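Local coordinates for protein dihydropteroate synthase (Xanthomonas albilineans, PDB 6Q62) that probably catalyses the condensation of 4-aminobenzoate with (7,8-dihydropterin-6-yl)methyl diphosphate to give 7,8-dihydropteroate and diphosphate, a step of folate biosynthesis, at residues Met23-Val28 and Arg261-Ala266; Leu59-Gly64 and Ser99-Lys104; Leu187-Gly192 and Leu215-Leu220; Leu223-Ser228 and Ala243-Ala248. All blocks are in the same frame, centred on the assembly; numbering follows the deposited sequence. Where two conformers were deposited one is given.

Interaction 1: Met23-Val28 and Arg261-Ala266. With 6GU (6-chloroguanine), chain E; SO4 (sulfate ion), chain H.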
# COMPACT_ATOMS: atom_id res chain seq x y z
N MET A 23 11.48 10.58 -1.58
CA MET A 23 11.73 12.02 -1.38
C MET A 23 10.77 12.51 -0.28
O MET A 23 9.59 12.62 -0.53
CB MET A 23 11.50 12.81 -2.68
CG MET A 23 11.67 14.32 -2.52
SD MET A 23 11.05 15.21 -3.99
CE MET A 23 12.60 15.65 -4.78
N GLY A 24 11.28 12.80 0.90
CA GLY A 24 10.45 13.25 2.02
C GLY A 24 10.13 14.72 1.94
O GLY A 24 11.04 15.53 1.75
N ILE A 25 8.84 15.08 2.08
CA ILE A 25 8.36 16.46 1.99
C ILE A 25 8.62 17.24 3.26
O ILE A 25 8.11 16.87 4.33
CB ILE A 25 6.85 16.49 1.62
CG1 ILE A 25 6.61 15.84 0.25
CG2 ILE A 25 6.31 17.92 1.67
CD1 ILE A 25 5.11 15.61 -0.11
N VAL A 26 9.41 18.32 3.16
CA VAL A 26 9.68 19.21 4.29
C VAL A 26 9.14 20.59 3.93
O VAL A 26 9.81 21.36 3.25
CB VAL A 26 11.17 19.25 4.72
CG1 VAL A 26 11.38 20.17 5.93
CG2 VAL A 26 11.69 17.84 5.00
N ASN A 27 7.91 20.91 4.37
CA ASN A 27 7.33 22.21 4.10
C ASN A 27 7.70 23.17 5.22
O ASN A 27 7.53 22.86 6.40
CB ASN A 27 5.82 22.12 3.94
CG ASN A 27 5.38 21.49 2.64
OD1 ASN A 27 5.97 21.70 1.58
ND2 ASN A 27 4.32 20.72 2.70
N VAL A 28 8.26 24.32 4.85
CA VAL A 28 8.67 25.31 5.84
C VAL A 28 7.65 26.44 5.76
O VAL A 28 7.89 27.46 5.13
CB VAL A 28 10.11 25.85 5.64
CG1 VAL A 28 10.60 26.61 6.89
CG2 VAL A 28 11.08 24.73 5.26
N ARG A 261 7.56 11.35 -4.14
CA ARG A 261 7.55 12.55 -3.26
C ARG A 261 6.42 12.39 -2.27
O ARG A 261 5.25 12.51 -2.63
CB ARG A 261 7.41 13.82 -4.11
CG ARG A 261 7.49 15.10 -3.25
CD ARG A 261 7.48 16.37 -4.10
NE ARG A 261 7.55 17.55 -3.23
CZ ARG A 261 6.51 18.11 -2.62
NH1 ARG A 261 5.29 17.63 -2.80
NH2 ARG A 261 6.68 19.16 -1.83
N VAL A 262 6.78 12.10 -1.01
CA VAL A 262 5.76 11.71 -0.02
C VAL A 262 5.85 12.42 1.32
O VAL A 262 6.92 12.79 1.76
CB VAL A 262 5.79 10.16 0.20
CG1 VAL A 262 5.90 9.39 -1.12
CG2 VAL A 262 6.94 9.75 1.12
N HIS A 263 4.70 12.47 2.03
CA HIS A 263 4.67 12.94 3.42
C HIS A 263 4.93 11.73 4.34
O HIS A 263 5.62 11.86 5.35
CB HIS A 263 3.26 13.48 3.78
CG HIS A 263 2.86 14.70 3.02
ND1 HIS A 263 2.09 14.60 1.88
CD2 HIS A 263 3.09 16.00 3.28
CE1 HIS A 263 1.92 15.85 1.45
NE2 HIS A 263 2.49 16.73 2.27
N ASP A 264 4.36 10.56 4.00
CA ASP A 264 4.36 9.36 4.84
C ASP A 264 5.52 8.45 4.50
O ASP A 264 5.38 7.43 3.80
CB ASP A 264 3.01 8.67 4.73
CG ASP A 264 1.92 9.68 5.09
OD1 ASP A 264 1.78 9.99 6.28
OD2 ASP A 264 1.27 10.20 4.17
N VAL A 265 6.69 8.90 4.94
CA VAL A 265 7.94 8.23 4.57
C VAL A 265 8.01 6.79 5.07
O VAL A 265 8.22 5.90 4.24
CB VAL A 265 9.17 9.05 4.97
CG1 VAL A 265 10.47 8.27 4.74
CG2 VAL A 265 9.20 10.38 4.19
N ALA A 266 7.89 6.55 6.37
CA ALA A 266 8.02 5.18 6.91
C ALA A 266 7.06 4.20 6.24
O ALA A 266 7.47 3.11 5.85
CB ALA A 266 7.79 5.17 8.42
CL6 6GU E . 3.70 16.32 -7.41
N1 6GU E . 6.03 17.11 -7.74
C2 6GU E . 7.04 18.04 -7.49
N2 6GU E . 8.13 17.86 -8.23
N3 6GU E . 6.97 19.09 -6.59
C4 6GU E . 5.76 19.19 -5.94
C5 6GU E . 4.68 18.30 -6.16
C6 6GU E . 4.92 17.31 -7.07
N7 6GU E . 3.60 18.68 -5.37
C8 6GU E . 4.07 19.81 -4.70
N9 6GU E . 5.35 20.13 -5.01
S SO4 H . 2.78 19.60 -0.55
O1 SO4 H . 2.39 19.32 0.84
O2 SO4 H . 1.89 20.62 -1.14
O3 SO4 H . 4.19 20.13 -0.61
O4 SO4 H . 2.67 18.41 -1.37
O HOH W 1 8.61 20.79 -0.08

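Interaction 2: Leu59-Gly64 and Ser99-Lys104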
# COMPACT_ATOMS: atom_id res chain seq x y z
N LEU A 59 16.03 11.22 0.28
CA LEU A 59 16.29 12.64 0.03
C LEU A 59 15.16 13.46 0.64
O LEU A 59 14.09 12.91 0.95
CB LEU A 59 16.50 12.85 -1.50
N LEU A 60 15.44 14.72 0.95
CA LEU A 60 14.46 15.63 1.53
C LEU A 60 14.20 16.79 0.58
O LEU A 60 15.14 17.32 0.03
CB LEU A 60 14.94 16.16 2.88
CG LEU A 60 15.24 15.09 3.96
CD1 LEU A 60 15.78 15.76 5.22
CD2 LEU A 60 13.98 14.26 4.30
N ASP A 61 12.93 17.15 0.38
CA ASP A 61 12.57 18.26 -0.49
C ASP A 61 12.08 19.39 0.41
O ASP A 61 11.01 19.28 1.02
CB ASP A 61 11.46 17.83 -1.43
CG ASP A 61 11.16 18.85 -2.52
OD1 ASP A 61 12.12 19.42 -3.08
OD2 ASP A 61 9.95 19.08 -2.81
N ILE A 62 12.84 20.48 0.47
CA ILE A 62 12.59 21.61 1.38
C ILE A 62 11.94 22.74 0.57
O ILE A 62 12.54 23.21 -0.40
CB ILE A 62 13.93 22.05 2.02
CG1 ILE A 62 14.54 20.86 2.81
CG2 ILE A 62 13.73 23.27 2.96
CD1 ILE A 62 16.05 20.93 2.97
N GLY A 63 10.73 23.12 0.95
CA GLY A 63 10.01 24.16 0.23
C GLY A 63 9.43 25.20 1.16
O GLY A 63 8.94 24.86 2.23
N GLY A 64 9.46 26.46 0.74
CA GLY A 64 8.92 27.53 1.57
C GLY A 64 7.69 28.20 0.97
O GLY A 64 7.23 29.20 1.51
N SER A 99 16.92 18.57 -1.66
CA SER A 99 16.34 19.27 -2.78
C SER A 99 15.66 20.54 -2.27
O SER A 99 15.15 20.58 -1.14
CB SER A 99 15.29 18.38 -3.44
OG SER A 99 14.52 19.09 -4.39
N VAL A 100 15.71 21.60 -3.08
CA VAL A 100 14.99 22.83 -2.77
C VAL A 100 13.83 22.93 -3.76
O VAL A 100 14.03 22.87 -4.99
CB VAL A 100 15.89 24.10 -2.75
CG1 VAL A 100 16.62 24.33 -4.09
CG2 VAL A 100 15.10 25.33 -2.31
N ASP A 101 12.63 23.04 -3.23
CA ASP A 101 11.41 23.13 -4.04
C ASP A 101 11.10 24.62 -4.24
O ASP A 101 10.52 25.29 -3.36
CB ASP A 101 10.29 22.40 -3.29
CG ASP A 101 8.92 22.39 -3.89
OD1 ASP A 101 8.71 23.08 -4.89
OD2 ASP A 101 8.06 21.67 -3.36
N THR A 102 11.56 25.17 -5.37
CA THR A 102 11.37 26.59 -5.69
C THR A 102 11.35 26.76 -7.20
O THR A 102 11.93 25.94 -7.91
CB THR A 102 12.49 27.42 -5.07
OG1 THR A 102 12.21 28.82 -5.27
CG2 THR A 102 13.90 27.08 -5.64
N PHE A 103 10.71 27.84 -7.68
CA PHE A 103 10.76 28.18 -9.10
C PHE A 103 11.58 29.46 -9.30
O PHE A 103 11.72 29.92 -10.44
CB PHE A 103 9.35 28.35 -9.72
CG PHE A 103 8.43 29.32 -9.04
CD1 PHE A 103 8.49 30.68 -9.32
CD2 PHE A 103 7.46 28.87 -8.15
CE1 PHE A 103 7.64 31.59 -8.67
CE2 PHE A 103 6.59 29.77 -7.53
CZ PHE A 103 6.69 31.12 -7.79
N LYS A 104 12.11 30.04 -8.20
CA LYS A 104 12.83 31.32 -8.28
C LYS A 104 14.32 31.16 -8.38
O LYS A 104 14.91 30.57 -7.47
CB LYS A 104 12.45 32.21 -7.08
CG LYS A 104 10.96 32.52 -7.01
CD LYS A 104 10.68 33.48 -5.85
CE LYS A 104 9.21 33.79 -5.65
NZ LYS A 104 8.58 32.76 -4.81
O HOH W 2 11.05 27.17 -1.50

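Interaction 3: Leu187-Gly192 and Leu215-Leu220. With 6GU (6-chloroguanine), chain E.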
# COMPACT_ATOMS: atom_id res chain seq x y z
N LEU A 187 18.83 15.65 -15.37
CA LEU A 187 17.39 15.94 -15.46
C LEU A 187 16.53 14.85 -14.88
O LEU A 187 16.84 13.66 -15.04
CB LEU A 187 16.97 16.15 -16.93
CG LEU A 187 17.68 17.26 -17.71
CD1 LEU A 187 17.16 17.33 -19.13
CD2 LEU A 187 17.53 18.62 -17.04
N LEU A 188 15.37 15.24 -14.30
CA LEU A 188 14.32 14.35 -13.83
C LEU A 188 13.06 15.00 -14.36
O LEU A 188 13.04 16.23 -14.55
CB LEU A 188 14.23 14.27 -12.30
CG LEU A 188 15.46 13.66 -11.58
CD1 LEU A 188 16.40 14.73 -11.13
CD2 LEU A 188 15.00 12.87 -10.37
N ILE A 189 12.01 14.20 -14.61
CA ILE A 189 10.73 14.77 -15.07
C ILE A 189 9.62 14.33 -14.14
O ILE A 189 9.76 13.33 -13.43
CB ILE A 189 10.42 14.48 -16.54
CG1 ILE A 189 10.34 12.94 -16.82
CG2 ILE A 189 11.42 15.23 -17.44
CD1 ILE A 189 9.92 12.57 -18.26
N ASP A 190 8.52 15.08 -14.13
CA ASP A 190 7.43 14.77 -13.22
C ASP A 190 6.14 15.23 -13.91
O ASP A 190 6.06 16.39 -14.32
CB ASP A 190 7.68 15.57 -11.94
CG ASP A 190 6.67 15.42 -10.84
OD1 ASP A 190 5.51 15.06 -11.13
OD2 ASP A 190 7.01 15.72 -9.69
N PRO A 191 5.12 14.35 -14.01
CA PRO A 191 3.85 14.77 -14.67
C PRO A 191 3.03 15.78 -13.90
O PRO A 191 2.01 16.26 -14.41
CB PRO A 191 3.09 13.45 -14.82
CG PRO A 191 3.58 12.61 -13.70
CD PRO A 191 5.06 12.93 -13.57
N GLY A 192 3.42 16.05 -12.66
CA GLY A 192 2.74 17.04 -11.84
C GLY A 192 1.34 16.65 -11.43
O GLY A 192 0.38 17.37 -11.76
N LEU A 215 11.41 8.51 -21.99
CA LEU A 215 12.12 9.74 -22.38
C LEU A 215 13.59 9.75 -21.97
O LEU A 215 14.29 10.75 -22.17
CB LEU A 215 11.38 11.00 -21.89
CG LEU A 215 9.95 11.20 -22.44
CD1 LEU A 215 9.32 12.49 -21.92
CD2 LEU A 215 9.94 11.18 -23.97
N GLY A 216 14.05 8.62 -21.42
CA GLY A 216 15.45 8.43 -21.02
C GLY A 216 15.87 9.17 -19.77
O GLY A 216 17.07 9.26 -19.48
N VAL A 217 14.89 9.70 -19.01
CA VAL A 217 15.19 10.45 -17.80
C VAL A 217 14.36 9.89 -16.62
O VAL A 217 13.21 9.51 -16.83
CB VAL A 217 15.05 12.00 -17.96
CG1 VAL A 217 16.02 12.56 -19.02
CG2 VAL A 217 13.63 12.39 -18.29
N PRO A 218 14.93 9.84 -15.40
CA PRO A 218 14.14 9.36 -14.24
C PRO A 218 12.86 10.16 -14.03
O PRO A 218 12.83 11.38 -14.26
CB PRO A 218 15.07 9.55 -13.05
CG PRO A 218 16.43 9.70 -13.64
CD PRO A 218 16.28 10.28 -14.99
N VAL A 219 11.81 9.46 -13.56
CA VAL A 219 10.49 10.07 -13.37
C VAL A 219 10.16 10.13 -11.88
O VAL A 219 10.31 9.13 -11.15
CB VAL A 219 9.41 9.29 -14.18
CG1 VAL A 219 7.98 9.75 -13.87
CG2 VAL A 219 9.68 9.31 -15.68
N LEU A 220 9.73 11.31 -11.43
CA LEU A 220 9.30 11.55 -10.06
C LEU A 220 7.77 11.58 -10.07
O LEU A 220 7.18 12.21 -10.96
CB LEU A 220 9.86 12.90 -9.58
CG LEU A 220 9.61 13.32 -8.12
CD1 LEU A 220 10.66 14.28 -7.65
CD2 LEU A 220 8.22 13.87 -7.88
CL6 6GU E . 3.70 16.32 -7.41
N1 6GU E . 6.03 17.11 -7.74
C2 6GU E . 7.04 18.04 -7.49
N2 6GU E . 8.13 17.86 -8.23
N3 6GU E . 6.97 19.09 -6.59
C4 6GU E . 5.76 19.19 -5.94
C5 6GU E . 4.68 18.30 -6.16
C6 6GU E . 4.92 17.31 -7.07
N7 6GU E . 3.60 18.68 -5.37
C8 6GU E . 4.07 19.81 -4.70
N9 6GU E . 5.35 20.13 -5.01

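Interaction 4: Leu223-Ser228 and Ala243-Ala248. With 6GU (6-chloroguanine), chain E.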
# COMPACT_ATOMS: atom_id res chain seq x y z
N LEU A 223 1.91 11.96 -5.38
CA LEU A 223 0.44 11.95 -5.27
C LEU A 223 0.06 12.06 -3.80
O LEU A 223 -1.11 11.94 -3.44
CB LEU A 223 -0.13 10.62 -5.84
CG LEU A 223 0.11 10.33 -7.32
CD1 LEU A 223 1.11 9.20 -7.49
CD2 LEU A 223 -1.16 9.90 -7.99
N SER A 224 1.05 12.34 -2.95
CA SER A 224 0.90 12.32 -1.50
C SER A 224 -0.21 13.18 -0.92
O SER A 224 -0.17 14.40 -0.94
CB SER A 224 2.23 12.63 -0.83
OG SER A 224 2.12 12.33 0.54
N ARG A 225 -1.22 12.50 -0.34
CA ARG A 225 -2.38 13.08 0.35
C ARG A 225 -3.13 14.07 -0.52
O ARG A 225 -3.85 14.94 -0.00
CB ARG A 225 -1.94 13.74 1.67
CG ARG A 225 -1.25 12.76 2.63
CD ARG A 225 -0.81 13.54 3.84
NE ARG A 225 -0.21 12.70 4.88
CZ ARG A 225 -0.13 13.06 6.15
NH1 ARG A 225 -0.57 14.25 6.55
NH2 ARG A 225 0.40 12.23 7.04
N LYS A 226 -2.99 13.92 -1.84
CA LYS A 226 -3.62 14.87 -2.74
C LYS A 226 -5.13 14.67 -2.87
O LYS A 226 -5.65 13.59 -2.55
CB LYS A 226 -2.92 14.87 -4.09
CG LYS A 226 -1.51 15.48 -3.94
CD LYS A 226 -0.83 15.69 -5.25
CE LYS A 226 0.37 16.59 -4.99
NZ LYS A 226 1.20 16.67 -6.18
N ARG A 227 -5.83 15.72 -3.33
CA ARG A 227 -7.28 15.72 -3.47
C ARG A 227 -7.77 14.51 -4.25
O ARG A 227 -8.78 13.94 -3.84
CB ARG A 227 -7.79 17.03 -4.15
CG ARG A 227 -9.30 17.08 -4.38
CD ARG A 227 -9.77 18.37 -5.05
NE ARG A 227 -9.49 19.55 -4.22
CZ ARG A 227 -10.34 20.09 -3.36
NH1 ARG A 227 -11.58 19.62 -3.24
NH2 ARG A 227 -9.98 21.15 -2.64
N SER A 228 -7.10 14.13 -5.36
CA SER A 228 -7.50 12.99 -6.17
C SER A 228 -7.51 11.71 -5.37
O SER A 228 -8.45 10.93 -5.53
CB SER A 228 -6.64 12.85 -7.41
OG SER A 228 -6.94 13.94 -8.26
N ALA A 243 -3.19 5.58 3.51
CA ALA A 243 -3.21 4.29 2.82
C ALA A 243 -3.39 4.41 1.30
O ALA A 243 -2.68 3.74 0.54
CB ALA A 243 -4.30 3.40 3.40
N GLY A 244 -4.29 5.28 0.85
CA GLY A 244 -4.48 5.48 -0.59
C GLY A 244 -3.25 6.07 -1.26
O GLY A 244 -2.94 5.71 -2.41
N SER A 245 -2.53 6.96 -0.54
CA SER A 245 -1.30 7.59 -1.06
C SER A 245 -0.19 6.55 -1.19
O SER A 245 0.49 6.49 -2.22
CB SER A 245 -0.86 8.72 -0.14
OG SER A 245 -1.84 9.75 -0.12
N VAL A 246 -0.03 5.70 -0.17
CA VAL A 246 1.00 4.65 -0.21
C VAL A 246 0.71 3.70 -1.38
O VAL A 246 1.61 3.36 -2.14
CB VAL A 246 1.09 3.91 1.15
CG1 VAL A 246 2.02 2.71 1.05
CG2 VAL A 246 1.56 4.87 2.24
N ALA A 247 -0.58 3.32 -1.58
CA ALA A 247 -0.97 2.48 -2.71
C ALA A 247 -0.62 3.18 -4.03
O ALA A 247 -0.01 2.56 -4.89
CB ALA A 247 -2.46 2.20 -2.65
N ALA A 248 -0.98 4.47 -4.17
CA ALA A 248 -0.68 5.25 -5.39
C ALA A 248 0.83 5.29 -5.69
O ALA A 248 1.25 5.06 -6.83
CB ALA A 248 -1.24 6.66 -5.26
CL6 6GU E . 3.70 16.32 -7.41
N1 6GU E . 6.03 17.11 -7.74
C2 6GU E . 7.04 18.04 -7.49
N2 6GU E . 8.13 17.86 -8.23
N3 6GU E . 6.97 19.09 -6.59
C4 6GU E . 5.76 19.19 -5.94
C5 6GU E . 4.68 18.30 -6.16
C6 6GU E . 4.92 17.31 -7.07
N7 6GU E . 3.60 18.68 -5.37
C8 6GU E . 4.07 19.81 -4.70
N9 6GU E . 5.35 20.13 -5.01

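Interaction 1: Met23-Val28 and Arg261-Ala266
Sulfate O1 is gripped from both segments: His263 NE2 and Asn27 ND2 each donate to it over 3.0 Å. The anion, probably from the crystallisation liquor, is also held by Arg261, whose NH2 reaches sulfate O3 at 2.9 Å in a nearly straight bond (170°) and whose NH1 reaches O4. A water links Arg261 NH2 to Asn27 OD1. The sulfate and the water sit at the edge of the guanidinium; its two faces are taken up otherwise. Over one lies the five-membered ring of 6-chloroguanine, with N9 3.2 Å above the plane; against the opposite face rests Ile25 CG1. Arg261 runs fully extended from CG to NE, with CG anti to the backbone N (chi1 -176°), which takes the guanidinium out to the anion. The Met23 sulfur packs on its stem, SD to Arg261 CG 3.6 Å. Ile25 turns its CD1 over the His263 ring in a CH-pi contact, 3.6 Å from the centroid and 11° off the normal. Asp61 forms a salt bridge with Arg261 NE, and Ser224 bonds His263 ND1, so the remaining nitrogen of each side chain has a partner. In the backbone, Val262 N to Met23 O (2.9 Å) and Ile25 N to Val262 O join parallel strands 21-27 and 259-262. The first and last strands of the TIM barrel thus lie side by side, with anion-binding groups and the probable pterin pocket at their C-terminal ends.

Interaction 2: Leu59-Gly64 and Ser99-Lys104
Ser99 OG donates to Asp61 OD1 over 2.8 Å, arriving on the anti side of the carboxylate and 26° out of its plane. The hydroxyl stands anti to its own backbone N (chi1 170°), which carries it across to the neighbouring strand. The other oxygen, Asp61 OD2, is satisfied from elsewhere, by Arg261 NE in a salt bridge and by Asn120 ND2. It also lies 3.3 Å from Asp101 OD2, two acceptors with no bond between them and their carboxylate planes only 15° apart; the nearby Arg261 would probably ease that repulsion. Strands 59-63 and 98-101 are parallel neighbours in the TIM barrel, and Asp61, Ser99 and Asp101 share the face that lines the 6-chloroguanine pocket, where pterin probably binds; Asp101 touches the ligand. The three backbone bonds, Ser99 N to Leu60 O, Ile62 N to Ser99 O and Asp101 N to Ile62 O, are each 2.8 Å and nearly straight. Where the strands part, a water accepts from Gly64 N and donates to Asp101 O at 2.7 Å. On the reverse face, Ile62 packs against helix 76-93 and Val100 against helix 105-114. Past the strand, Thr102 OG1 accepts from Lys104 N at 3.2 Å, closing an ST turn.

Interaction 3: Leu187-Gly192 and Leu215-Leu220
Ile189 N donates to Pro218 O over 3.0 Å and Leu220 N to Ile189 O over 2.8 Å, joining strand 187-190 to the run leading into strand 220-221. These are the two outermost strands when the parallel sheet is counted open, so their pairing closes the TIM barrel. Ile189 makes three of the apolar contacts. Its CG1 sits between the backbone N and the carbonyl carbon (chi1 60°), the crowded position, and that choice swings CG1 and CD1 over the opposite segment. CG1 meets Val217 CG2 at 3.6 Å, the two side chains crossing at about a right angle; Val219 CG2 flanks the same carbon, and CD1 goes on to Leu215 CD1 at 3.7 Å. On the other side of the strand, Leu188 CD2 lies near Pro218 CB. Asp190 extends into the pocket with CG anti to the backbone N (chi1 179°). Two bonds hold the carboxylate: OD1 accepts from Gly192 N at 2.8 Å in an Asx turn, while OD2 faces the 6-chloroguanine. There the ligand's exocyclic N2 donates to Asp190 OD2 over 2.8 Å, with an angle of 140° at the hydrogen.

Interaction 4: Leu223-Ser228 and Ala243-Ala248
Leu223 to Lys226 form a type II beta turn, closed by Lys226 N to Leu223 O at 3.2 Å, and the turn lies against helix 242-254, with the CA atoms of Ser224 and Ser245 5.2 Å apart. The turn belongs to the loop that follows strand 220-221 of the TIM barrel; Lys226 is at the N-cap position of helix 227-233. Arg225 takes a positive phi of 55°, as the third residue of such a turn does, and its N-H faces the helix. There Ser245 OG accepts it: Arg225 N to OG is 2.8 Å, with an angle of 154° at the hydrogen. Ser245 OG lies anti to its carbonyl carbon, beside the backbone N (chi1 -64°), a setting that also brings it to Arg241 O one helical turn back. This hydroxyl thus ties the turn to the helix backbone. One turn further on, Ala248 offers its methyl to Leu223, which meets it with CB and with the CD1 branch. Ser224 points away from the helix, to His263, while the extended Arg225 chain passes Ser245 OG on its way to Asp264. Ala243, Ala247 and Ala248 also pack on Ala267, Ala271 and Val274 of the second subunit, so the helix is part of the dimer interface. Lys226 turns instead to the pocket, where NZ lies near the 6-chloroguanine in a less certain position. Across the turn and helix, Leu223 CD1 lies 4.1 Å from Ala248 CB.

In the fold
Interactions 1, 2 and 3 belong to one parallel barrel sheet; interaction 4 packs a loop and helix beside it. Interactions 1 and 2, with centres about 11 Å apart, share neighbouring strands: Gly24 N lies 2.8 Å from Leu59 O, and Val28 N 2.8 Å from Gly63 O. Interaction 4 joins interaction 1 through polar side chains, with His263 ND1 2.6 Å from Ser224 OG and Asp264 OD1 2.7 Å from Arg225 NH2. Interaction 3 meets interaction 1 through Leu220, which packs near Met23 in the conformer given. All four supply residues to the 6-chloroguanine pocket: Arg261, Asp101, Asp190 with Leu220, and Lys226.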